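Xylose isomerase domain protein TIM barrel (Planctomyces limnophilus, PDB 3TVA) adopts the xylose isomerase-like TIM barrel fold, holds a magnesium ion and probably acts as an isomerase, its substrate not established. Local coordinates at residues V15-A21 with V38-H44; V101-K105 with D143-H147; P117-I123 with G152-E158. One frame throughout, in Å; residues are numbered along the deposited sequence.

Interaction 1 of 3, residues V15-A21 with V38-H44; sequences VFTSVDA and VQVHAPH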
loop_
_atom_site.group_PDB
_atom_site.type_symbol
_atom_site.label_atom_id
_atom_site.label_comp_id
_atom_site.label_asym_id
_atom_site.label_seq_id
_atom_site.Cartn_x
_atom_site.Cartn_y
_atom_site.Cartn_z
ATOM N N VAL A 15 -10.450 0.353 5.211
ATOM C CA VAL A 15 -9.749 -0.885 5.496
ATOM C C VAL A 15 -9.250 -1.470 4.188
ATOM O O VAL A 15 -9.800 -1.205 3.113
ATOM C CB VAL A 15 -10.625 -1.921 6.253
ATOM C CG1 VAL A 15 -11.135 -1.334 7.581
ATOM C CG2 VAL A 15 -11.781 -2.385 5.379
ATOM N N PHE A 16 -8.180 -2.246 4.281
ATOM C CA PHE A 16 -7.595 -2.856 3.111
ATOM C C PHE A 16 -8.328 -4.182 2.916
ATOM O O PHE A 16 -8.366 -5.007 3.817
ATOM C CB PHE A 16 -6.080 -3.035 3.305
ATOM C CG PHE A 16 -5.377 -3.536 2.087
ATOM C CD1 PHE A 16 -4.724 -2.655 1.237
ATOM C CD2 PHE A 16 -5.375 -4.889 1.781
ATOM C CE1 PHE A 16 -4.077 -3.113 0.097
ATOM C CE2 PHE A 16 -4.725 -5.358 0.639
ATOM C CZ PHE A 16 -4.070 -4.461 -0.196
ATOM N N THR A 17 -8.913 -4.375 1.740
ATOM C CA THR A 17 -9.758 -5.533 1.486
ATOM C C THR A 17 -9.245 -6.378 0.332
ATOM O O THR A 17 -8.362 -5.957 -0.419
ATOM C CB THR A 17 -11.203 -5.118 1.150
ATOM O OG1 THR A 17 -11.210 -4.315 -0.038
ATOM C CG2 THR A 17 -11.811 -4.334 2.303
ATOM N N SER A 18 -9.779 -7.594 0.234
ATOM C CA SER A 18 -9.480 -8.504 -0.870
ATOM C C SER A 18 -10.793 -9.029 -1.426
ATOM O O SER A 18 -11.709 -9.294 -0.655
ATOM C CB SER A 18 -8.653 -9.708 -0.389
ATOM O OG SER A 18 -7.287 -9.372 -0.203
ATOM N N VAL A 19 -10.919 -9.125 -2.748
ATOM C CA VAL A 19 -11.998 -9.927 -3.344
ATOM C C VAL A 19 -11.735 -11.437 -3.220
ATOM O O VAL A 19 -12.548 -12.192 -2.677
ATOM C CB VAL A 19 -12.181 -9.595 -4.836
ATOM C CG1 VAL A 19 -13.300 -10.454 -5.447
ATOM C CG2 VAL A 19 -12.453 -8.112 -5.010
ATOM N N ASP A 20 -10.593 -11.865 -3.747
ATOM C CA ASP A 20 -10.069 -13.213 -3.525
ATOM C C ASP A 20 -8.579 -13.175 -3.139
ATOM O O ASP A 20 -8.212 -13.502 -2.007
ATOM C CB ASP A 20 -10.331 -14.136 -4.731
ATOM C CG ASP A 20 -10.085 -13.448 -6.077
ATOM O OD1 ASP A 20 -10.823 -13.741 -7.043
ATOM O OD2 ASP A 20 -9.150 -12.627 -6.174
ATOM N N ALA A 21 -7.733 -12.755 -4.081
ATOM C CA ALA A 21 -6.287 -12.713 -3.870
ATOM C C ALA A 21 -5.908 -11.684 -2.815
ATOM O O ALA A 21 -6.641 -10.724 -2.597
ATOM C CB ALA A 21 -5.565 -12.410 -5.183
ATOM N N VAL A 38 -12.369 1.892 0.974
ATOM C CA VAL A 38 -11.453 0.766 1.059
ATOM C C VAL A 38 -10.351 0.905 0.013
ATOM O O VAL A 38 -10.514 1.581 -1.003
ATOM C CB VAL A 38 -12.161 -0.596 0.808
ATOM C CG1 VAL A 38 -13.186 -0.914 1.902
ATOM C CG2 VAL A 38 -12.807 -0.637 -0.580
ATOM N N GLN A 39 -9.232 0.244 0.273
ATOM C CA GLN A 39 -8.290 -0.106 -0.773
ATOM C C GLN A 39 -8.502 -1.586 -1.016
ATOM O O GLN A 39 -8.895 -2.319 -0.119
ATOM C CB GLN A 39 -6.849 0.145 -0.339
ATOM C CG GLN A 39 -6.517 1.613 -0.169
ATOM C CD GLN A 39 -5.041 1.822 0.068
ATOM O OE1 GLN A 39 -4.245 0.913 -0.145
ATOM N NE2 GLN A 39 -4.663 3.019 0.512
ATOM N N VAL A 40 -8.284 -2.022 -2.245
ATOM C CA VAL A 40 -8.599 -3.392 -2.603
ATOM C C VAL A 40 -7.409 -4.072 -3.256
ATOM O O VAL A 40 -6.816 -3.535 -4.199
ATOM C CB VAL A 40 -9.772 -3.431 -3.610
ATOM C CG1 VAL A 40 -10.191 -4.859 -3.880
ATOM C CG2 VAL A 40 -10.947 -2.632 -3.071
ATOM N N HIS A 41 -7.069 -5.263 -2.783
ATOM C CA HIS A 41 -6.121 -6.068 -3.516
ATOM C C HIS A 41 -6.787 -6.545 -4.818
ATOM O O HIS A 41 -7.914 -7.029 -4.800
ATOM C CB HIS A 41 -5.639 -7.250 -2.683
ATOM C CG HIS A 41 -4.424 -7.918 -3.249
ATOM N ND1 HIS A 41 -4.455 -8.646 -4.422
ATOM C CD2 HIS A 41 -3.138 -7.943 -2.823
ATOM C CE1 HIS A 41 -3.243 -9.113 -4.680
ATOM N NE2 HIS A 41 -2.426 -8.698 -3.726
ATOM N N ALA A 42 -6.105 -6.391 -5.948
ATOM C CA ALA A 42 -6.690 -6.783 -7.231
ATOM C C ALA A 42 -7.020 -8.272 -7.237
ATOM O O ALA A 42 -6.289 -9.081 -6.681
ATOM C CB ALA A 42 -5.752 -6.450 -8.392
ATOM N N PRO A 43 -8.136 -8.629 -7.868
ATOM C CA PRO A 43 -8.564 -10.027 -7.932
ATOM C C PRO A 43 -7.614 -10.855 -8.774
ATOM O O PRO A 43 -6.765 -10.303 -9.491
ATOM C CB PRO A 43 -9.941 -9.946 -8.593
ATOM C CG PRO A 43 -9.912 -8.681 -9.381
ATOM C CD PRO A 43 -9.053 -7.728 -8.587
ATOM N N HIS A 44 -7.736 -12.172 -8.648
ATOM C CA HIS A 44 -6.994 -13.110 -9.483
ATOM C C HIS A 44 -7.283 -12.869 -10.965
ATOM O O HIS A 44 -8.323 -12.319 -11.307
ATOM C CB HIS A 44 -7.340 -14.543 -9.078
ATOM C CG HIS A 44 -6.654 -14.989 -7.823
ATOM N ND1 HIS A 44 -5.278 -15.077 -7.716
ATOM C CD2 HIS A 44 -7.149 -15.357 -6.616
ATOM C CE1 HIS A 44 -4.959 -15.490 -6.503
ATOM N NE2 HIS A 44 -6.075 -15.663 -5.815
HETATM O O HOH W 1 -8.469 -9.684 -4.327
#
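T17 and Q39 sit in the tight half of this contact, where strands 13-18 and 37-41 run parallel. T17 N donates to Q39 O at 2.8 Å, and H41 N donates to T17 O at 2.8 Å, nearly straight at 170°. Into the barrel interior points F16, whose CG lies anti to the backbone N (chi1 -174°); CD1 is 3.9 Å from Q39 CB and CE2 as far from H41 CB. Behind the sheet, V15 and V38 both pack on A30 of helix 27-32.

Beyond H41 the packing is patchier. The chains part around a water that accepts from D20 N and lies 2.8 Å from H41 O, while exposed V19 merely grazes V40. Two firmer points remain here: D20 OD2 takes H44 N at 2.9 Å, on its syn side but 24° out of the carboxylate plane, and A21 CB sits over the centre of the H44 ring, 3.4 Å from its centroid.

Q39 links the tight half to the metal site. Its OE1 bonds H211 NE2 and its NE2 bonds N182, so this strand pair supplies a second-shell amide that probably fixes the rotation of the magnesium ligand H211.

Interaction 2 of 3, residues V101-K105 with D143-H147; sequences VAEMK and DLLTH
The charged element is the pair K105 and D143: NZ reaches OD2 at 2.7 Å in a salt bridge, coming in on the syn side but 32° out of the carboxylate plane. K105 gets there with its chain fully extended beyond CG, lying across the gap between two helix segments whose axes are 10.2 Å apart and nearly parallel, at 16°.

The same extended chain makes the CH-pi contact. K105 CB stands over the centre of the H147 ring, 3.8 Å from the centroid and 9° off the normal, and CG continues over that face, 3.8 Å from H147 CG.

The apolar part lies deeper, toward the sheet. Both methyls of L144 press on the stem of M104, a selenomethionine, from one side, with CD1 3.8 Å and CD2 3.9 Å from M104 CB; CD1 also meets K105 CG at 4.1 Å. Bends at chi2 and chi3 carry the rest of M104 onward to I119 and L121 of strand 118-121.

Polarity is thus graded: hydrocarbon faces the barrel wall, and the ionic pair lies toward the outside. H147 NE2 bonds D109, whose carboxylate would probably favour a proton there, while the lysine methylenes shield one ring face and place their ammonium group beside D143.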
loop_
_atom_site.group_PDB
_atom_site.type_symbol
_atom_site.label_atom_id
_atom_site.label_comp_id
_atom_site.label_asym_id
_atom_site.label_seq_id
_atom_site.Cartn_x
_atom_site.Cartn_y
_atom_site.Cartn_z
ATOM N N VAL A 101 4.720 -6.848 -15.134
ATOM C CA VAL A 101 4.426 -5.597 -15.817
ATOM C C VAL A 101 3.089 -5.703 -16.567
ATOM O O VAL A 101 2.232 -4.815 -16.451
ATOM C CB VAL A 101 5.568 -5.215 -16.783
ATOM C CG1 VAL A 101 5.169 -4.036 -17.700
ATOM C CG2 VAL A 101 6.810 -4.879 -15.989
ATOM N N ALA A 102 2.913 -6.786 -17.330
ATOM C CA ALA A 102 1.662 -7.022 -18.059
ATOM C C ALA A 102 0.466 -7.179 -17.102
ATOM O O ALA A 102 -0.631 -6.682 -17.368
ATOM C CB ALA A 102 1.780 -8.266 -18.995
ATOM N N GLU A 103 0.685 -7.854 -15.982
ATOM C CA GLU A 103 -0.352 -7.955 -14.962
ATOM C C GLU A 103 -0.730 -6.597 -14.374
ATOM O O GLU A 103 -1.913 -6.344 -14.146
ATOM C CB GLU A 103 0.061 -8.892 -13.832
ATOM C CG GLU A 103 -0.182 -10.341 -14.114
ATOM C CD GLU A 103 -0.348 -11.136 -12.833
ATOM O OE1 GLU A 103 0.569 -11.917 -12.503
ATOM O OE2 GLU A 103 -1.388 -10.971 -12.150
HETATM N N MSE A 104 0.251 -5.731 -14.117
HETATM C CA MSE A 104 -0.050 -4.400 -13.551
HETATM C C MSE A 104 -0.873 -3.588 -14.550
HETATM O O MSE A 104 -1.744 -2.794 -14.169
HETATM C CB MSE A 104 1.229 -3.613 -13.198
HETATM C CG MSE A 104 1.804 -3.882 -11.821
HETATM SE SE MSE A 104 0.531 -3.633 -10.351
HETATM C CE MSE A 104 0.098 -1.793 -10.593
ATOM N N LYS A 105 -0.585 -3.767 -15.832
ATOM C CA LYS A 105 -1.402 -3.109 -16.853
ATOM C C LYS A 105 -2.843 -3.633 -16.909
ATOM O O LYS A 105 -3.761 -2.850 -17.095
ATOM C CB LYS A 105 -0.740 -3.156 -18.224
ATOM C CG LYS A 105 0.560 -2.339 -18.282
ATOM C CD LYS A 105 1.197 -2.436 -19.665
ATOM C CE LYS A 105 2.589 -1.823 -19.657
ATOM N NZ LYS A 105 3.238 -1.970 -20.975
ATOM N N ASP A 143 6.961 3.135 -18.353
ATOM C CA ASP A 143 6.033 2.456 -19.242
ATOM C C ASP A 143 4.689 2.177 -18.556
ATOM O O ASP A 143 3.624 2.416 -19.130
ATOM C CB ASP A 143 6.679 1.154 -19.726
ATOM C CG ASP A 143 5.796 0.378 -20.675
ATOM O OD1 ASP A 143 5.244 0.985 -21.618
ATOM O OD2 ASP A 143 5.659 -0.848 -20.478
ATOM N N LEU A 144 4.733 1.664 -17.329
ATOM C CA LEU A 144 3.504 1.458 -16.570
ATOM C C LEU A 144 2.790 2.788 -16.280
ATOM O O LEU A 144 1.555 2.865 -16.316
ATOM C CB LEU A 144 3.813 0.725 -15.266
ATOM C CG LEU A 144 2.660 0.512 -14.278
ATOM C CD1 LEU A 144 1.483 -0.275 -14.907
ATOM C CD2 LEU A 144 3.196 -0.198 -13.028
ATOM N N LEU A 145 3.564 3.834 -15.993
ATOM C CA LEU A 145 2.983 5.148 -15.702
ATOM C C LEU A 145 2.252 5.740 -16.903
ATOM O O LEU A 145 1.213 6.388 -16.756
ATOM C CB LEU A 145 4.063 6.109 -15.194
ATOM C CG LEU A 145 4.405 5.776 -13.738
ATOM C CD1 LEU A 145 5.797 6.261 -13.419
ATOM C CD2 LEU A 145 3.371 6.397 -12.787
ATOM N N THR A 146 2.775 5.493 -18.094
ATOM C CA THR A 146 2.112 5.952 -19.325
ATOM C C THR A 146 0.763 5.249 -19.480
ATOM O O THR A 146 -0.246 5.876 -19.827
ATOM C CB THR A 146 2.994 5.669 -20.555
ATOM O OG1 THR A 146 4.172 6.473 -20.467
ATOM C CG2 THR A 146 2.249 5.963 -21.914
ATOM N N HIS A 147 0.750 3.947 -19.208
ATOM C CA HIS A 147 -0.461 3.154 -19.359
ATOM C C HIS A 147 -1.512 3.668 -18.378
ATOM O O HIS A 147 -2.682 3.862 -18.731
ATOM C CB HIS A 147 -0.161 1.675 -19.093
ATOM C CG HIS A 147 -1.326 0.768 -19.353
ATOM N ND1 HIS A 147 -1.521 0.135 -20.562
ATOM C CD2 HIS A 147 -2.366 0.406 -18.571
ATOM C CE1 HIS A 147 -2.624 -0.588 -20.510
ATOM N NE2 HIS A 147 -3.156 -0.442 -19.313
#

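Interaction 3 of 3, residues P117-I123 with G152-E158; sequences PAIGLHI and GQAVHLE. With MG (magnesium ion), chain C.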
loop_
_atom_site.group_PDB
_atom_site.type_symbol
_atom_site.label_atom_id
_atom_site.label_comp_id
_atom_site.label_asym_id
_atom_site.label_seq_id
_atom_site.Cartn_x
_atom_site.Cartn_y
_atom_site.Cartn_z
ATOM N N PRO A 117 -9.250 5.752 -9.263
ATOM C CA PRO A 117 -8.222 6.699 -9.737
ATOM C C PRO A 117 -6.772 6.245 -9.522
ATOM O O PRO A 117 -5.842 6.920 -9.982
ATOM C CB PRO A 117 -8.543 7.994 -8.967
ATOM C CG PRO A 117 -9.116 7.503 -7.680
ATOM C CD PRO A 117 -9.912 6.245 -8.038
ATOM N N ALA A 118 -6.558 5.189 -8.743
ATOM C CA ALA A 118 -5.193 4.841 -8.389
ATOM C C ALA A 118 -4.943 3.347 -8.270
ATOM O O ALA A 118 -5.813 2.582 -7.847
ATOM C CB ALA A 118 -4.795 5.554 -7.079
ATOM N N ILE A 119 -3.733 2.940 -8.643
ATOM C CA ILE A 119 -3.283 1.580 -8.398
ATOM C C ILE A 119 -2.021 1.618 -7.546
ATOM O O ILE A 119 -1.314 2.627 -7.514
ATOM C CB ILE A 119 -3.008 0.798 -9.708
ATOM C CG1 ILE A 119 -1.954 1.506 -10.555
ATOM C CG2 ILE A 119 -4.312 0.572 -10.499
ATOM C CD1 ILE A 119 -1.771 0.856 -11.930
ATOM N N GLY A 120 -1.675 0.505 -6.921
ATOM C CA GLY A 120 -0.527 0.549 -6.036
ATOM C C GLY A 120 0.231 -0.748 -6.126
ATOM O O GLY A 120 -0.294 -1.770 -6.553
ATOM N N LEU A 121 1.515 -0.638 -5.801
ATOM C CA LEU A 121 2.491 -1.679 -6.058
ATOM C C LEU A 121 3.641 -1.593 -5.058
ATOM O O LEU A 121 4.184 -0.502 -4.853
ATOM C CB LEU A 121 3.041 -1.425 -7.467
ATOM C CG LEU A 121 4.338 -2.033 -8.000
ATOM C CD1 LEU A 121 4.121 -3.465 -8.457
ATOM C CD2 LEU A 121 4.855 -1.182 -9.146
ATOM N N HIS A 122 4.077 -2.736 -4.515
ATOM C CA HIS A 122 5.406 -2.803 -3.904
ATOM C C HIS A 122 6.289 -3.250 -5.040
ATOM O O HIS A 122 6.226 -4.395 -5.490
ATOM C CB HIS A 122 5.497 -3.795 -2.726
ATOM C CG HIS A 122 6.901 -4.018 -2.221
ATOM N ND1 HIS A 122 7.262 -5.124 -1.479
ATOM C CD2 HIS A 122 8.028 -3.274 -2.354
ATOM C CE1 HIS A 122 8.550 -5.058 -1.186
ATOM N NE2 HIS A 122 9.039 -3.943 -1.704
ATOM N N ILE A 123 7.124 -2.334 -5.496
ATOM C CA ILE A 123 7.899 -2.534 -6.717
ATOM C C ILE A 123 9.067 -3.520 -6.538
ATOM O O ILE A 123 9.586 -4.061 -7.517
ATOM C CB ILE A 123 8.355 -1.186 -7.331
ATOM C CG1 ILE A 123 8.561 -1.330 -8.841
ATOM C CG2 ILE A 123 9.577 -0.638 -6.610
ATOM C CD1 ILE A 123 8.848 -0.002 -9.569
ATOM N N GLY A 152 -6.145 8.045 -16.820
ATOM C CA GLY A 152 -6.373 9.057 -15.801
ATOM C C GLY A 152 -6.002 8.574 -14.394
ATOM O O GLY A 152 -6.563 9.027 -13.397
ATOM N N GLN A 153 -5.021 7.689 -14.296
ATOM C CA GLN A 153 -4.690 7.081 -13.003
ATOM C C GLN A 153 -3.304 7.445 -12.519
ATOM O O GLN A 153 -2.419 7.778 -13.306
ATOM C CB GLN A 153 -4.723 5.548 -13.086
ATOM C CG GLN A 153 -6.049 4.933 -13.284
ATOM C CD GLN A 153 -5.945 3.447 -13.639
ATOM O OE1 GLN A 153 -4.852 2.876 -13.706
ATOM N NE2 GLN A 153 -7.083 2.830 -13.884
ATOM N N ALA A 154 -3.124 7.314 -11.211
ATOM C CA ALA A 154 -1.826 7.465 -10.568
ATOM C C ALA A 154 -1.345 6.090 -10.088
ATOM O O ALA A 154 -2.155 5.194 -9.814
ATOM C CB ALA A 154 -1.945 8.434 -9.359
ATOM N N VAL A 155 -0.026 5.917 -10.030
ATOM C CA VAL A 155 0.584 4.737 -9.411
ATOM C C VAL A 155 1.211 5.132 -8.063
ATOM O O VAL A 155 2.006 6.078 -7.991
ATOM C CB VAL A 155 1.674 4.139 -10.309
ATOM C CG1 VAL A 155 2.336 2.948 -9.626
ATOM C CG2 VAL A 155 1.080 3.737 -11.665
ATOM N N HIS A 156 0.837 4.419 -7.004
ATOM C CA HIS A 156 1.343 4.689 -5.656
ATOM C C HIS A 156 2.314 3.583 -5.238
ATOM O O HIS A 156 1.914 2.415 -5.078
ATOM C CB HIS A 156 0.182 4.732 -4.651
ATOM C CG HIS A 156 -0.833 5.804 -4.917
ATOM N ND1 HIS A 156 -1.920 6.016 -4.087
ATOM C CD2 HIS A 156 -0.934 6.726 -5.904
ATOM C CE1 HIS A 156 -2.650 7.009 -4.563
ATOM N NE2 HIS A 156 -2.073 7.460 -5.666
ATOM N N LEU A 157 3.586 3.936 -5.062
ATOM C CA LEU A 157 4.583 2.960 -4.616
ATOM C C LEU A 157 4.401 2.692 -3.141
ATOM O O LEU A 157 4.380 3.610 -2.323
ATOM C CB LEU A 157 6.010 3.470 -4.857
ATOM C CG LEU A 157 6.350 3.757 -6.314
ATOM C CD1 LEU A 157 7.749 4.379 -6.476
ATOM C CD2 LEU A 157 6.224 2.467 -7.132
ATOM N N GLU A 158 4.260 1.425 -2.796
ATOM C CA GLU A 158 4.168 1.024 -1.409
ATOM C C GLU A 158 5.553 1.141 -0.745
ATOM O O GLU A 158 6.559 0.812 -1.366
ATOM C CB GLU A 158 3.660 -0.406 -1.364
ATOM C CG GLU A 158 3.787 -1.048 -0.036
ATOM C CD GLU A 158 2.748 -0.564 0.949
ATOM O OE1 GLU A 158 1.876 0.267 0.622
ATOM O OE2 GLU A 158 2.835 -1.031 2.075
HETATM MG MG MG C . 0.933 -1.600 3.480
HETATM O O HOH W 2 -5.566 9.934 -10.647
HETATM O O HOH W 3 7.484 0.023 -3.857
#
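E158 N meets L121 O at 2.8 Å, almost dead straight at 178°, the last of five backbone hydrogen bonds that join the parallel strands 118-121 and 154-158. From there the glutamate side chain can be followed outward. CB rests against the neighbouring strand, 3.5 Å from L121 O. CG swings out opposite the backbone N (chi1 168°), and a bend at chi2 (76°) turns the chain away from that strand. The carboxylate carbon CD therefore ends up close to the magnesium ion, which OE2 binds at 2.4 Å. The second oxygen, OE1, is held by N182 ND2, which should restrain the rotation of the carboxylate. D184, H211 and E259 complete the set of protein ligands.

Further back along the same sheet face, A118 CB lies over the H156 ring, 3.9 Å from its centroid and displaced toward the rim; H156 ND1 bonds S209. On the opposite face apolar side chains meet: I119 CG1 touches V155 CG2 at 3.9 Å, and both residues pack against the surrounding helices, I119 on helix 97-114 and V155 on helix 132-149. Waters close the two ends, one bridging P117 O and G152 O, the other accepting from I123 N and lying 2.8 Å from E158 O. G152, with positive phi, ends the preceding helix in a Schellman motif before the chain enters its strand.

This is a beta-alpha-beta unit of a TIM barrel, with a metal ligand at the C-terminal end of the second strand, where barrels of this fold carry their active sites.

Overall arrangement
From the N terminus, interaction 1 comes first: 38-44 returns to 15-21 after a short excursion through helix 27-32, and that loop is closed before the others begin. Interactions 2 and 3 cross. Helix 97-114 opens interaction 2, strand 118-121 opens interaction 3, helix 132-149 then closes the former and strand 154-158 the latter. These two touch, M104 CE lying 3.5 Å from I119 CD1, so the helix layer is keyed to the barrel wall. Interactions 1 and 3 have centres about 14 Å apart in the same sheet, separated by strand 66-71; interaction 3 supplies a magnesium ligand and interaction 1 a residue behind one.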